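Local coordinates for protein L-lysine 6-oxidase (Marinomonas mediterranea, PDB 3WEU) that oxidises the side-chain amine of free L-lysine with a cysteine tryptophylquinone cofactor, releasing hydrogen peroxide that kills bacteria, at residues Y343-Q348 with L364-V369. Numbering follows the deposited sequence.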
loop_
_atom_site.group_PDB
_atom_site.type_symbol
_atom_site.label_atom_id
_atom_site.label_comp_id
_atom_site.label_asym_id
_atom_site.label_seq_id
_atom_site.Cartn_x
_atom_site.Cartn_y
_atom_site.Cartn_z
ATOM N N TYR A 343 10.549 49.809 3.544
ATOM C CA TYR A 343 9.496 49.558 2.605
ATOM C C TYR A 343 9.950 48.843 1.326
ATOM O O TYR A 343 9.270 47.958 0.821
ATOM C CB TYR A 343 8.868 50.911 2.176
ATOM C CG TYR A 343 7.894 50.776 1.039
ATOM C CD1 TYR A 343 6.626 50.308 1.236
ATOM C CD2 TYR A 343 8.242 51.128 -0.257
ATOM C CE1 TYR A 343 5.702 50.204 0.169
ATOM C CE2 TYR A 343 7.353 51.032 -1.312
ATOM C CZ TYR A 343 6.065 50.561 -1.092
ATOM O OH TYR A 343 5.172 50.396 -2.146
ATOM N N ASN A 344 11.116 49.228 0.847
ATOM C CA ASN A 344 11.608 48.671 -0.420
ATOM C C ASN A 344 12.056 47.228 -0.267
ATOM O O ASN A 344 12.294 46.564 -1.259
ATOM C CB ASN A 344 12.700 49.521 -1.005
ATOM C CG ASN A 344 12.168 50.773 -1.669
ATOM O OD1 ASN A 344 11.106 50.753 -2.282
ATOM N ND2 ASN A 344 13.032 51.767 -1.760
ATOM N N TYR A 345 12.119 46.718 0.978
ATOM C CA TYR A 345 12.337 45.294 1.177
ATOM C C TYR A 345 11.086 44.452 1.124
ATOM O O TYR A 345 11.177 43.183 1.168
ATOM C CB TYR A 345 13.049 45.080 2.509
ATOM C CG TYR A 345 14.553 45.325 2.516
ATOM C CD1 TYR A 345 15.399 44.799 1.497
ATOM C CD2 TYR A 345 15.158 46.033 3.544
ATOM C CE1 TYR A 345 16.811 44.972 1.560
ATOM C CE2 TYR A 345 16.554 46.221 3.595
ATOM C CZ TYR A 345 17.352 45.655 2.639
ATOM O OH TYR A 345 18.655 45.798 2.706
ATOM N N PHE A 346 9.913 45.095 1.026
ATOM C CA PHE A 346 8.644 44.365 0.833
ATOM C C PHE A 346 8.440 44.074 -0.622
ATOM O O PHE A 346 8.715 44.906 -1.472
ATOM C CB PHE A 346 7.472 45.103 1.462
ATOM C CG PHE A 346 7.459 44.980 2.977
ATOM C CD1 PHE A 346 8.416 45.587 3.759
ATOM C CD2 PHE A 346 6.481 44.246 3.572
ATOM C CE1 PHE A 346 8.426 45.430 5.140
ATOM C CE2 PHE A 346 6.448 44.053 4.941
ATOM C CZ PHE A 346 7.427 44.632 5.737
ATOM N N ARG A 347 8.010 42.831 -0.912
ATOM C CA ARG A 347 7.635 42.477 -2.286
ATOM C C ARG A 347 6.399 43.236 -2.729
ATOM O O ARG A 347 5.360 43.300 -2.019
ATOM C CB ARG A 347 7.404 40.984 -2.473
ATOM C CG ARG A 347 8.578 40.097 -2.082
ATOM C CD ARG A 347 8.371 38.650 -2.591
ATOM N NE ARG A 347 9.504 37.906 -2.066
ATOM C CZ ARG A 347 9.622 37.482 -0.794
ATOM N NH1 ARG A 347 8.672 37.592 0.082
ATOM N NH2 ARG A 347 10.721 36.891 -0.415
ATOM N N GLN A 348 6.532 43.865 -3.905
ATOM C CA GLN A 348 5.368 44.399 -4.592
ATOM C C GLN A 348 4.495 43.222 -5.004
ATOM O O GLN A 348 4.974 42.065 -5.078
ATOM C CB GLN A 348 5.853 45.234 -5.786
ATOM C CG GLN A 348 6.631 46.478 -5.371
ATOM C CD GLN A 348 5.737 47.565 -4.768
ATOM O OE1 GLN A 348 4.690 47.861 -5.293
ATOM N NE2 GLN A 348 6.095 48.069 -3.617
ATOM N N LEU A 364 13.141 36.037 -4.542
ATOM C CA LEU A 364 13.353 35.706 -3.133
ATOM C C LEU A 364 14.076 36.825 -2.420
ATOM O O LEU A 364 13.596 37.297 -1.419
ATOM C CB LEU A 364 14.205 34.462 -3.032
ATOM C CG LEU A 364 14.705 34.124 -1.640
ATOM C CD1 LEU A 364 13.503 33.786 -0.798
ATOM C CD2 LEU A 364 15.707 32.966 -1.662
ATOM N N MET A 365 15.259 37.210 -2.917
ATOM C CA MET A 365 16.208 38.080 -2.178
ATOM C C MET A 365 16.255 39.510 -2.724
ATOM O O MET A 365 15.982 39.737 -3.916
ATOM C CB MET A 365 17.653 37.563 -2.249
ATOM C CG MET A 365 17.915 36.194 -1.724
ATOM S SD MET A 365 17.528 36.144 0.037
ATOM C CE MET A 365 18.311 34.603 0.464
ATOM N N SER A 366 16.740 40.415 -1.910
ATOM C CA SER A 366 17.050 41.819 -2.383
ATOM C C SER A 366 18.139 41.835 -3.440
ATOM O O SER A 366 18.088 42.672 -4.318
ATOM C CB SER A 366 17.537 42.622 -1.160
ATOM O OG SER A 366 18.567 41.884 -0.499
ATOM N N SER A 367 19.104 40.901 -3.372
ATOM C CA SER A 367 20.227 40.827 -4.260
ATOM C C SER A 367 20.880 39.492 -4.102
ATOM O O SER A 367 20.745 38.855 -3.077
ATOM C CB SER A 367 21.261 41.840 -3.843
ATOM O OG SER A 367 22.361 41.854 -4.648
ATOM N N GLU A 368 21.765 39.166 -5.008
ATOM C CA GLU A 368 22.625 38.084 -4.661
ATOM C C GLU A 368 24.085 38.465 -4.619
ATOM O O GLU A 368 24.923 37.608 -4.493
ATOM C CB GLU A 368 22.270 36.774 -5.400
ATOM C CG GLU A 368 21.106 36.047 -4.627
ATOM C CD GLU A 368 20.401 34.910 -5.395
ATOM O OE1 GLU A 368 21.132 34.072 -6.007
ATOM O OE2 GLU A 368 19.126 34.824 -5.335
ATOM N N VAL A 369 24.352 39.741 -4.440
ATOM C CA VAL A 369 25.685 40.181 -4.146
ATOM C C VAL A 369 25.964 40.042 -2.651
ATOM O O VAL A 369 25.227 40.622 -1.878
ATOM C CB VAL A 369 25.829 41.669 -4.558
ATOM C CG1 VAL A 369 27.144 42.253 -4.055
ATOM C CG2 VAL A 369 25.661 41.834 -6.090
#
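Tyr-345 and Ser-366 bring the two backbones to 6.9 Å between their CA atoms, and at Arg-347 and Leu-364 the gap widens to 8.9 Å, and the direct links between the two segments start from side chains. The long reach is made by Arg-347, whose chain runs extended from CG to NE (chi3 -176°) and delivers the guanidinium to the carbonyl of Leu-364. There NH2 donates to Leu-364 O over 3.1 Å. The oxygen sits at the guanidinium edge, tilted 22° from its plane, and offers a lone pair in the carbonyl plane; the angle of 141° at the hydrogen makes the bond noticeably bent. Arginine suits this buried place because its several N-H groups can serve separate carbonyls: NE bonds to Val-363 O and NH1 to Leu-403 O, which together should fix the rotation of the group. Of the Leu-364 side chain, CD1 comes nearest, 4.2 Å from Arg-347 NH2, while the side chain packs on Phe-402 and Tyr-576.

At the other end the Tyr-345 ring meets Ser-366 edge-on, with CE1 3.7 Å from Ser-366 CB, which lies close to the ring plane. A small serine allows this approach, and its hydroxyl has its own work: OG is hydrogen-bonded to Asp-372 O and Leu-374 N, tying the chain to its own continuation.

A later run of the same chain bonds to both backbones: Met-377 to Tyr-345 and Arg-347, Leu-376 to Leu-364 and Leu-374 to Ser-366. The arrangement is loop packing where the chain leaves helix 336-344, with this run bridging the two backbones and a buried arginine joining irregular chain segments through their carbonyls.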